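Long-range contact in uncharacterized protein (Kribbella flavida, PDB 4LMI), which is of unknown function but has a SnoaL-like domain of the NTF2 clan and is probably related to ketosteroid isomerases: residues V83-F97 with V105-E117. Sequence-based numbering, arbitrary orientation. Where two conformers were deposited one is given.
Sequences VNLTLGDERLVGVVF and VSRVTDFWPEAYE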
ATOM      1  N   VAL B  83       0.879  -0.911   8.238  1.00 28.11           N
ATOM      2  CA  VAL B  83       1.212  -1.329   9.591  1.00 26.93           C
ATOM      3  C   VAL B  83       2.718  -1.522   9.731  1.00 27.68           C
ATOM      4  O   VAL B  83       3.401  -1.915   8.771  1.00 29.23           O
ATOM      5  CB  VAL B  83       0.481  -2.638  10.007  1.00 26.88           C
ATOM      6  CG1 VAL B  83      -1.034  -2.465   9.956  1.00 28.44           C
ATOM      7  CG2 VAL B  83       0.912  -3.818   9.135  1.00 26.93           C
ATOM      8  N   ASN B  84       3.237  -1.211  10.916  1.00 27.61           N
ATOM      9  CA  ASN B  84       4.550  -1.697  11.306  1.00 30.93           C
ATOM     10  C   ASN B  84       4.388  -3.059  11.953  1.00 31.71           C
ATOM     11  O   ASN B  84       3.657  -3.210  12.927  1.00 34.27           O
ATOM     12  CB  ASN B  84       5.262  -0.721  12.247  1.00 31.96           C
ATOM     13  CG  ASN B  84       5.841   0.476  11.515  1.00 35.04           C
ATOM     14  OD1 ASN B  84       6.065   0.437  10.297  1.00 38.74           O
ATOM     15  ND2 ASN B  84       6.091   1.548  12.252  1.00 37.22           N
ATOM     16  N   LEU B  85       5.054  -4.052  11.380  1.00 35.81           N
ATOM     17  CA  LEU B  85       5.002  -5.410  11.888  1.00 36.46           C
ATOM     18  C   LEU B  85       6.348  -5.807  12.477  1.00 40.54           C
ATOM     19  O   LEU B  85       7.392  -5.597  11.857  1.00 46.13           O
ATOM     20  CB  LEU B  85       4.619  -6.380  10.767  1.00 39.09           C
ATOM     21  CG  LEU B  85       4.553  -7.875  11.096  1.00 40.37           C
ATOM     22  CD1 LEU B  85       3.361  -8.203  11.979  1.00 43.39           C
ATOM     23  CD2 LEU B  85       4.509  -8.706   9.825  1.00 46.39           C
ATOM     24  N   THR B  86       6.308  -6.359  13.685  1.00 40.48           N
ATOM     25  CA  THR B  86       7.440  -7.065  14.253  1.00 41.98           C
ATOM     26  C   THR B  86       7.092  -8.536  14.102  1.00 51.04           C
ATOM     27  O   THR B  86       6.177  -9.035  14.758  1.00 54.25           O
ATOM     28  CB  THR B  86       7.667  -6.694  15.732  1.00 47.78           C
ATOM     29  OG1 THR B  86       7.756  -5.268  15.857  1.00 52.93           O
ATOM     30  CG2 THR B  86       8.948  -7.317  16.255  1.00 54.69           C
ATOM     31  N   LEU B  87       7.795  -9.207  13.192  1.00 55.24           N
ATOM     32  CA  LEU B  87       7.562 -10.617  12.899  1.00 53.29           C
ATOM     33  C   LEU B  87       8.777 -11.408  13.350  1.00 57.72           C
ATOM     34  O   LEU B  87       9.776 -11.498  12.626  1.00 54.25           O
ATOM     35  CB  LEU B  87       7.301 -10.821  11.400  1.00 51.98           C
ATOM     36  CG  LEU B  87       6.941 -12.215  10.866  1.00 54.13           C
ATOM     37  CD1 LEU B  87       5.516 -12.600  11.244  1.00 55.92           C
ATOM     38  CD2 LEU B  87       7.123 -12.273   9.355  1.00 47.49           C
ATOM     39  N   GLY B  88       8.686 -11.969  14.555  1.00 62.90           N
ATOM     40  CA  GLY B  88       9.818 -12.629  15.194  1.00 60.96           C
ATOM     41  C   GLY B  88      10.845 -11.595  15.603  1.00 62.77           C
ATOM     42  O   GLY B  88      10.621 -10.824  16.541  1.00 71.64           O
ATOM     43  N   ASP B  89      11.967 -11.583  14.886  0.50 60.49           N
ATOM     44  CA  ASP B  89      13.051 -10.632  15.122  0.50 57.47           C
ATOM     45  C   ASP B  89      13.123  -9.573  14.022  0.50 59.03           C
ATOM     46  O   ASP B  89      13.905  -8.624  14.115  0.50 58.25           O
ATOM     47  CB  ASP B  89      14.392 -11.368  15.221  0.50 54.15           C
ATOM     48  CG  ASP B  89      14.729 -12.140  13.958  0.50 45.38           C
ATOM     49  OD1 ASP B  89      13.846 -12.275  13.086  0.50 52.55           O
ATOM     50  OD2 ASP B  89      15.878 -12.616  13.838  0.50 45.58           O
ATOM     51  N   GLU B  90      12.301  -9.744  12.988  1.00 54.65           N
ATOM     52  CA  GLU B  90      12.318  -8.870  11.821  1.00 53.64           C
ATOM     53  C   GLU B  90      11.329  -7.712  11.940  1.00 52.65           C
ATOM     54  O   GLU B  90      10.193  -7.890  12.388  1.00 55.94           O
ATOM     55  CB  GLU B  90      12.036  -9.686  10.555  1.00 61.68           C
ATOM     56  CG  GLU B  90      12.242  -8.921   9.257  1.00 62.69           C
ATOM     57  CD  GLU B  90      12.218  -9.815   8.034  1.00 68.17           C
ATOM     58  OE1 GLU B  90      12.962 -10.820   8.007  1.00 75.88           O
ATOM     59  OE2 GLU B  90      11.464  -9.502   7.092  1.00 56.94           O
ATOM     60  N   ARG B  91      11.785  -6.526  11.545  1.00 45.11           N
ATOM     61  CA  ARG B  91      10.932  -5.347  11.436  1.00 45.41           C
ATOM     62  C   ARG B  91      10.471  -5.232   9.983  1.00 46.39           C
ATOM     63  O   ARG B  91      11.292  -5.145   9.057  1.00 46.03           O
ATOM     64  CB  ARG B  91      11.674  -4.090  11.900  1.00 48.41           C
ATOM     65  CG  ARG B  91      12.216  -4.184  13.323  1.00 53.24           C
ATOM     66  CD  ARG B  91      11.304  -3.506  14.331  1.00 63.81           C
ATOM     67  NE  ARG B  91      11.728  -2.131  14.600  1.00 71.94           N
ATOM     68  CZ  ARG B  91      11.048  -1.258  15.340  1.00 64.23           C
ATOM     69  NH1 ARG B  91       9.899  -1.591  15.885  1.00 67.02           N
ATOM     70  NH2 ARG B  91      11.530  -0.033  15.519  1.00 83.42           N
ATOM     71  N   LEU B  92       9.154  -5.241   9.803  0.50 46.73           N
ATOM     72  CA  LEU B  92       8.517  -5.293   8.493  0.50 45.30           C
ATOM     73  C   LEU B  92       7.463  -4.207   8.372  0.50 36.97           C
ATOM     74  O   LEU B  92       7.031  -3.636   9.372  0.50 36.47           O
ATOM     75  CB  LEU B  92       7.829  -6.646   8.319  0.50 49.78           C
ATOM     76  CG  LEU B  92       8.631  -7.808   7.749  0.50 49.93           C
ATOM     77  CD1 LEU B  92       8.463  -9.030   8.629  0.50 46.90           C
ATOM     78  CD2 LEU B  92       8.198  -8.094   6.320  0.50 51.51           C
ATOM     79  N   VAL B  93       7.047  -3.933   7.140  1.00 33.79           N
ATOM     80  CA  VAL B  93       5.903  -3.059   6.892  1.00 30.57           C
ATOM     81  C   VAL B  93       4.867  -3.837   6.085  1.00 28.79           C
ATOM     82  O   VAL B  93       5.208  -4.604   5.178  1.00 29.47           O
ATOM     83  CB  VAL B  93       6.303  -1.741   6.188  1.00 34.22           C
ATOM     84  CG1 VAL B  93       5.079  -0.971   5.710  1.00 37.08           C
ATOM     85  CG2 VAL B  93       7.130  -0.873   7.127  1.00 32.49           C
ATOM     86  N   GLY B  94       3.605  -3.674   6.454  1.00 27.28           N
ATOM     87  CA  GLY B  94       2.516  -4.230   5.670  1.00 25.62           C
ATOM     88  C   GLY B  94       1.694  -3.108   5.087  1.00 25.22           C
ATOM     89  O   GLY B  94       1.531  -2.065   5.712  1.00 25.84           O
ATOM     90  N   VAL B  95       1.212  -3.313   3.868  1.00 24.46           N
ATOM     91  CA  VAL B  95       0.243  -2.417   3.271  1.00 23.74           C
ATOM     92  C   VAL B  95      -0.884  -3.322   2.820  1.00 22.95           C
ATOM     93  O   VAL B  95      -0.673  -4.232   2.017  1.00 24.47           O
ATOM     94  CB  VAL B  95       0.795  -1.616   2.077  1.00 24.39           C
ATOM     95  CG1 VAL B  95      -0.290  -0.695   1.537  1.00 29.63           C
ATOM     96  CG2 VAL B  95       2.021  -0.803   2.478  1.00 26.10           C
ATOM     97  N   VAL B  96      -2.069  -3.070   3.359  1.00 22.95           N
ATOM     98  CA  VAL B  96      -3.213  -3.957   3.184  1.00 21.58           C
ATOM     99  C   VAL B  96      -4.380  -3.194   2.568  1.00 21.69           C
ATOM    100  O   VAL B  96      -4.765  -2.135   3.069  1.00 21.93           O
ATOM    101  CB  VAL B  96      -3.659  -4.556   4.538  1.00 21.05           C
ATOM    102  CG1 VAL B  96      -4.872  -5.460   4.358  1.00 20.53           C
ATOM    103  CG2 VAL B  96      -2.520  -5.330   5.191  1.00 22.42           C
ATOM    104  N   PHE B  97      -4.942  -3.736   1.489  1.00 20.27           N
ATOM    105  CA  PHE B  97      -6.153  -3.175   0.900  1.00 21.42           C
ATOM    106  C   PHE B  97      -7.345  -4.016   1.298  1.00 21.79           C
ATOM    107  O   PHE B  97      -7.326  -5.240   1.146  1.00 21.93           O
ATOM    108  CB  PHE B  97      -6.050  -3.086  -0.622  1.00 20.64           C
ATOM    109  CG  PHE B  97      -5.019  -2.097  -1.096  1.00 22.64           C
ATOM    110  CD1 PHE B  97      -5.333  -0.743  -1.212  1.00 21.36           C
ATOM    111  CD2 PHE B  97      -3.732  -2.515  -1.418  1.00 23.70           C
ATOM    112  CE1 PHE B  97      -4.382   0.169  -1.645  1.00 23.01           C
ATOM    113  CE2 PHE B  97      -2.774  -1.606  -1.854  1.00 26.62           C
ATOM    114  CZ  PHE B  97      -3.099  -0.262  -1.966  1.00 25.34           C
ATOM    115  N   VAL B 105     -15.915  -7.482   5.804  1.00 20.52           N
ATOM    116  CA  VAL B 105     -14.702  -7.501   4.989  1.00 20.01           C
ATOM    117  C   VAL B 105     -14.841  -8.599   3.930  1.00 20.60           C
ATOM    118  O   VAL B 105     -14.916  -9.791   4.256  1.00 21.98           O
ATOM    119  CB  VAL B 105     -13.448  -7.709   5.869  1.00 19.98           C
ATOM    120  CG1 VAL B 105     -12.197  -7.936   5.026  1.00 19.33           C
ATOM    121  CG2 VAL B 105     -13.252  -6.518   6.798  1.00 23.82           C
ATOM    122  N   SER B 106     -14.865  -8.173   2.671  0.50 20.26           N
ATOM    123  CA  SER B 106     -15.091  -9.057   1.535  0.50 19.91           C
ATOM    124  C   SER B 106     -13.790  -9.464   0.832  0.50 20.48           C
ATOM    125  O   SER B 106     -13.676 -10.577   0.321  0.50 21.54           O
ATOM    126  CB  SER B 106     -16.038  -8.371   0.550  0.50 19.08           C
ATOM    127  OG  SER B 106     -16.216  -9.133  -0.621  0.50 16.58           O
ATOM    128  N   ARG B 107     -12.819  -8.555   0.799  1.00 21.38           N
ATOM    129  CA  ARG B 107     -11.525  -8.817   0.171  1.00 20.27           C
ATOM    130  C   ARG B 107     -10.414  -8.268   1.040  1.00 20.91           C
ATOM    131  O   ARG B 107     -10.559  -7.194   1.637  1.00 21.65           O
ATOM    132  CB  ARG B 107     -11.447  -8.194  -1.226  1.00 23.21           C
ATOM    133  CG  ARG B 107     -12.472  -8.750  -2.204  1.00 24.93           C
ATOM    134  CD  ARG B 107     -12.344  -8.156  -3.593  1.00 27.89           C
ATOM    135  NE  ARG B 107     -13.447  -8.616  -4.432  1.00 35.33           N
ATOM    136  CZ  ARG B 107     -13.394  -9.674  -5.241  1.00 34.64           C
ATOM    137  NH1 ARG B 107     -12.280 -10.387  -5.347  1.00 35.63           N
ATOM    138  NH2 ARG B 107     -14.459 -10.011  -5.953  1.00 39.13           N
ATOM    139  N   VAL B 108      -9.319  -9.016   1.120  1.00 19.39           N
ATOM    140  CA  VAL B 108      -8.107  -8.572   1.809  1.00 20.88           C
ATOM    141  C   VAL B 108      -6.964  -8.828   0.843  1.00 20.64           C
ATOM    142  O   VAL B 108      -6.802  -9.946   0.372  1.00 22.26           O
ATOM    143  CB  VAL B 108      -7.860  -9.369   3.120  1.00 20.58           C
ATOM    144  CG1 VAL B 108      -6.546  -8.964   3.786  1.00 20.51           C
ATOM    145  CG2 VAL B 108      -9.016  -9.202   4.099  1.00 22.72           C
ATOM    146  N   THR B 109      -6.190  -7.795   0.524  1.00 21.22           N
ATOM    147  CA  THR B 109      -4.996  -7.971  -0.300  1.00 20.71           C
ATOM    148  C   THR B 109      -3.812  -7.416   0.474  1.00 20.92           C
ATOM    149  O   THR B 109      -3.754  -6.212   0.743  1.00 20.92           O
ATOM    150  CB  THR B 109      -5.154  -7.303  -1.685  1.00 21.63           C
ATOM    151  OG1 THR B 109      -6.296  -7.863  -2.342  1.00 25.86           O
ATOM    152  CG2 THR B 109      -3.933  -7.546  -2.563  1.00 20.76           C
ATOM    153  N   ASP B 110      -2.897  -8.318   0.838  1.00 22.26           N
ATOM    154  CA  ASP B 110      -1.746  -8.032   1.698  1.00 22.15           C
ATOM    155  C   ASP B 110      -0.499  -7.830   0.860  1.00 21.26           C
ATOM    156  O   ASP B 110      -0.213  -8.642  -0.028  1.00 22.57           O
ATOM    157  CB  ASP B 110      -1.461  -9.238   2.606  1.00 23.62           C
ATOM    158  CG  ASP B 110      -2.161  -9.173   3.963  1.00 23.94           C
ATOM    159  OD1 ASP B 110      -3.176  -8.463   4.130  1.00 22.64           O
ATOM    160  OD2 ASP B 110      -1.686  -9.887   4.879  1.00 25.76           O
ATOM    161  N   PHE B 111       0.243  -6.763   1.158  1.00 22.45           N
ATOM    162  CA  PHE B 111       1.608  -6.573   0.674  1.00 24.07           C
ATOM    163  C   PHE B 111       2.539  -6.478   1.873  1.00 24.40           C
ATOM    164  O   PHE B 111       2.214  -5.810   2.860  1.00 22.99           O
ATOM    165  CB  PHE B 111       1.725  -5.287  -0.149  1.00 24.09           C
ATOM    166  CG  PHE B 111       0.956  -5.319  -1.436  1.00 23.53           C
ATOM    167  CD1 PHE B 111       1.510  -5.907  -2.575  1.00 24.74           C
ATOM    168  CD2 PHE B 111      -0.319  -4.755  -1.517  1.00 22.18           C
ATOM    169  CE1 PHE B 111       0.806  -5.936  -3.772  1.00 24.64           C
ATOM    170  CE2 PHE B 111      -1.027  -4.782  -2.713  1.00 24.50           C
ATOM    171  CZ  PHE B 111      -0.463  -5.376  -3.840  1.00 24.47           C
ATOM    172  N   TRP B 112       3.690  -7.143   1.784  1.00 25.31           N
ATOM    173  CA  TRP B 112       4.686  -7.106   2.855  1.00 25.91           C
ATOM    174  C   TRP B 112       6.024  -6.689   2.318  1.00 26.30           C
ATOM    175  O   TRP B 112       6.903  -7.529   2.126  1.00 29.53           O
ATOM    176  CB  TRP B 112       4.744  -8.453   3.573  1.00 27.95           C
ATOM    177  CG  TRP B 112       3.427  -8.742   4.240  1.00 28.59           C
ATOM    178  CD1 TRP B 112       2.395  -9.558   3.781  1.00 30.16           C
ATOM    179  CD2 TRP B 112       2.926  -8.152   5.485  1.00 31.51           C
ATOM    180  NE1 TRP B 112       1.330  -9.532   4.650  1.00 29.96           N
ATOM    181  CE2 TRP B 112       1.582  -8.707   5.691  1.00 30.59           C
ATOM    182  CE3 TRP B 112       3.442  -7.266   6.424  1.00 33.58           C
ATOM    183  CZ2 TRP B 112       0.812  -8.375   6.798  1.00 32.22           C
ATOM    184  CZ3 TRP B 112       2.652  -6.933   7.531  1.00 35.37           C
ATOM    185  CH2 TRP B 112       1.369  -7.477   7.712  1.00 34.43           C
ATOM    186  N   PRO B 113       6.191  -5.378   2.044  1.00 25.64           N
ATOM    187  CA  PRO B 113       7.467  -4.911   1.512  1.00 25.15           C
ATOM    188  C   PRO B 113       8.572  -5.110   2.534  1.00 27.95           C
ATOM    189  O   PRO B 113       8.345  -4.927   3.735  1.00 31.99           O
ATOM    190  CB  PRO B 113       7.227  -3.416   1.260  1.00 26.78           C
ATOM    191  CG  PRO B 113       6.055  -3.053   2.115  1.00 29.64           C
ATOM    192  CD  PRO B 113       5.205  -4.284   2.141  1.00 26.85           C
ATOM    193  N   GLU B 114       9.741  -5.515   2.049  1.00 31.09           N
ATOM    194  CA  GLU B 114      10.923  -5.710   2.894  1.00 34.17           C
ATOM    195  C   GLU B 114      12.037  -4.781   2.450  1.00 33.59           C
ATOM    196  O   GLU B 114      12.051  -4.333   1.304  1.00 32.43           O
ATOM    197  CB  GLU B 114      11.394  -7.164   2.828  1.00 35.67           C
ATOM    198  CG  GLU B 114      10.354  -8.142   3.347  1.00 39.81           C
ATOM    199  CD  GLU B 114      10.832  -9.572   3.371  1.00 41.60           C
ATOM    200  OE1 GLU B 114      10.975 -10.170   2.286  1.00 45.35           O
ATOM    201  OE2 GLU B 114      11.044 -10.103   4.479  1.00 46.04           O
ATOM    202  N   ALA B 115      12.967  -4.492   3.358  1.00 35.56           N
ATOM    203  CA  ALA B 115      14.125  -3.654   3.036  1.00 35.53           C
ATOM    204  C   ALA B 115      14.904  -4.246   1.860  1.00 33.36           C
ATOM    205  O   ALA B 115      14.944  -5.461   1.690  1.00 35.59           O
ATOM    206  CB  ALA B 115      15.027  -3.498   4.253  1.00 36.48           C
ATOM    207  N   TYR B 116      15.480  -3.383   1.030  1.00 33.03           N
ATOM    208  CA  TYR B 116      16.376  -3.817  -0.049  1.00 36.01           C
ATOM    209  C   TYR B 116      17.402  -2.730  -0.340  1.00 37.08           C
ATOM    210  O   TYR B 116      17.199  -1.569   0.022  1.00 36.52           O
ATOM    211  CB  TYR B 116      15.606  -4.221  -1.324  1.00 35.54           C
ATOM    212  CG  TYR B 116      14.868  -3.102  -2.049  1.00 34.80           C
ATOM    213  CD1 TYR B 116      15.496  -2.350  -3.048  1.00 35.37           C
ATOM    214  CD2 TYR B 116      13.533  -2.819  -1.758  1.00 33.27           C
ATOM    215  CE1 TYR B 116      14.822  -1.336  -3.720  1.00 34.38           C
ATOM    216  CE2 TYR B 116      12.849  -1.807  -2.427  1.00 32.99           C
ATOM    217  CZ  TYR B 116      13.498  -1.067  -3.403  1.00 33.79           C
ATOM    218  OH  TYR B 116      12.822  -0.061  -4.062  1.00 31.26           O
ATOM    219  N   GLU B 117      18.507  -3.114  -0.973  1.00 38.29           N
ATOM    220  CA  GLU B 117      19.531  -2.153  -1.373  1.00 40.34           C
ATOM    221  C   GLU B 117      19.105  -1.395  -2.624  1.00 34.73           C
ATOM    222  O   GLU B 117      18.718  -2.009  -3.619  1.00 40.32           O
ATOM    223  CB  GLU B 117      20.883  -2.839  -1.591  1.00 46.10           C
ATOM    224  CG  GLU B 117      21.694  -3.027  -0.318  1.00 56.95           C
ATOM    225  CD  GLU B 117      21.997  -1.717   0.392  1.00 57.39           C
ATOM    226  OE1 GLU B 117      22.424  -0.748  -0.276  1.00 62.97           O
ATOM    227  OE2 GLU B 117      21.810  -1.656   1.624  1.00 66.15           O
TER
HETATM  228  O   HOH W   1      12.575  -5.740   6.016  1.00 42.83           O
HETATM  229  O   HOH W   2      -8.551  -6.173  -1.416  1.00 31.79           O
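With CG of Trp112 anti to its carbonyl carbon (chi1 -63°) and chi2 at 99°, the six-membered half of the indole is brought against Gly94, whose CA lies 3.3 Å from Trp112 CE3. The same ring reaches the preceding strand of the sheet, where Leu85 CD2, on a side chain set at about a right angle to the indole, comes within 3.4 Å of Trp112 CZ3, and Val83 CG2 adds a looser contact. The indole's rotation is also constrained at its other end: Trp112 NE1 donates to Asp110 OD2 (3.0 Å), meeting that oxygen from above the carboxylate plane, and Tyr39 OH binds the same oxygen. Four backbone hydrogen bonds, two in each pair, join Val95 with Phe111 and Phe97 with Thr109 (Phe97 N to Thr109 O 2.8 Å, N-H...O angle 165°), with Val96 and Asp110 as the non-hydrogen-bonded pair between them. On the face carrying both phenylalanines, Phe111 CE2 touches Phe97 CE2 at 3.7 Å, and Arg71 of the second subunit makes a cation-pi contact with Phe97. Beyond Phe111 these hydrogen bonds stop: Pro113 has no N-H to offer Val93 O, and its CD packs 3.1 Å from Val93 O instead. Antiparallel strands 90-101 and 104-111 thus form a central hairpin of the curved sheet characteristic of the NTF2-like alpha+beta fold.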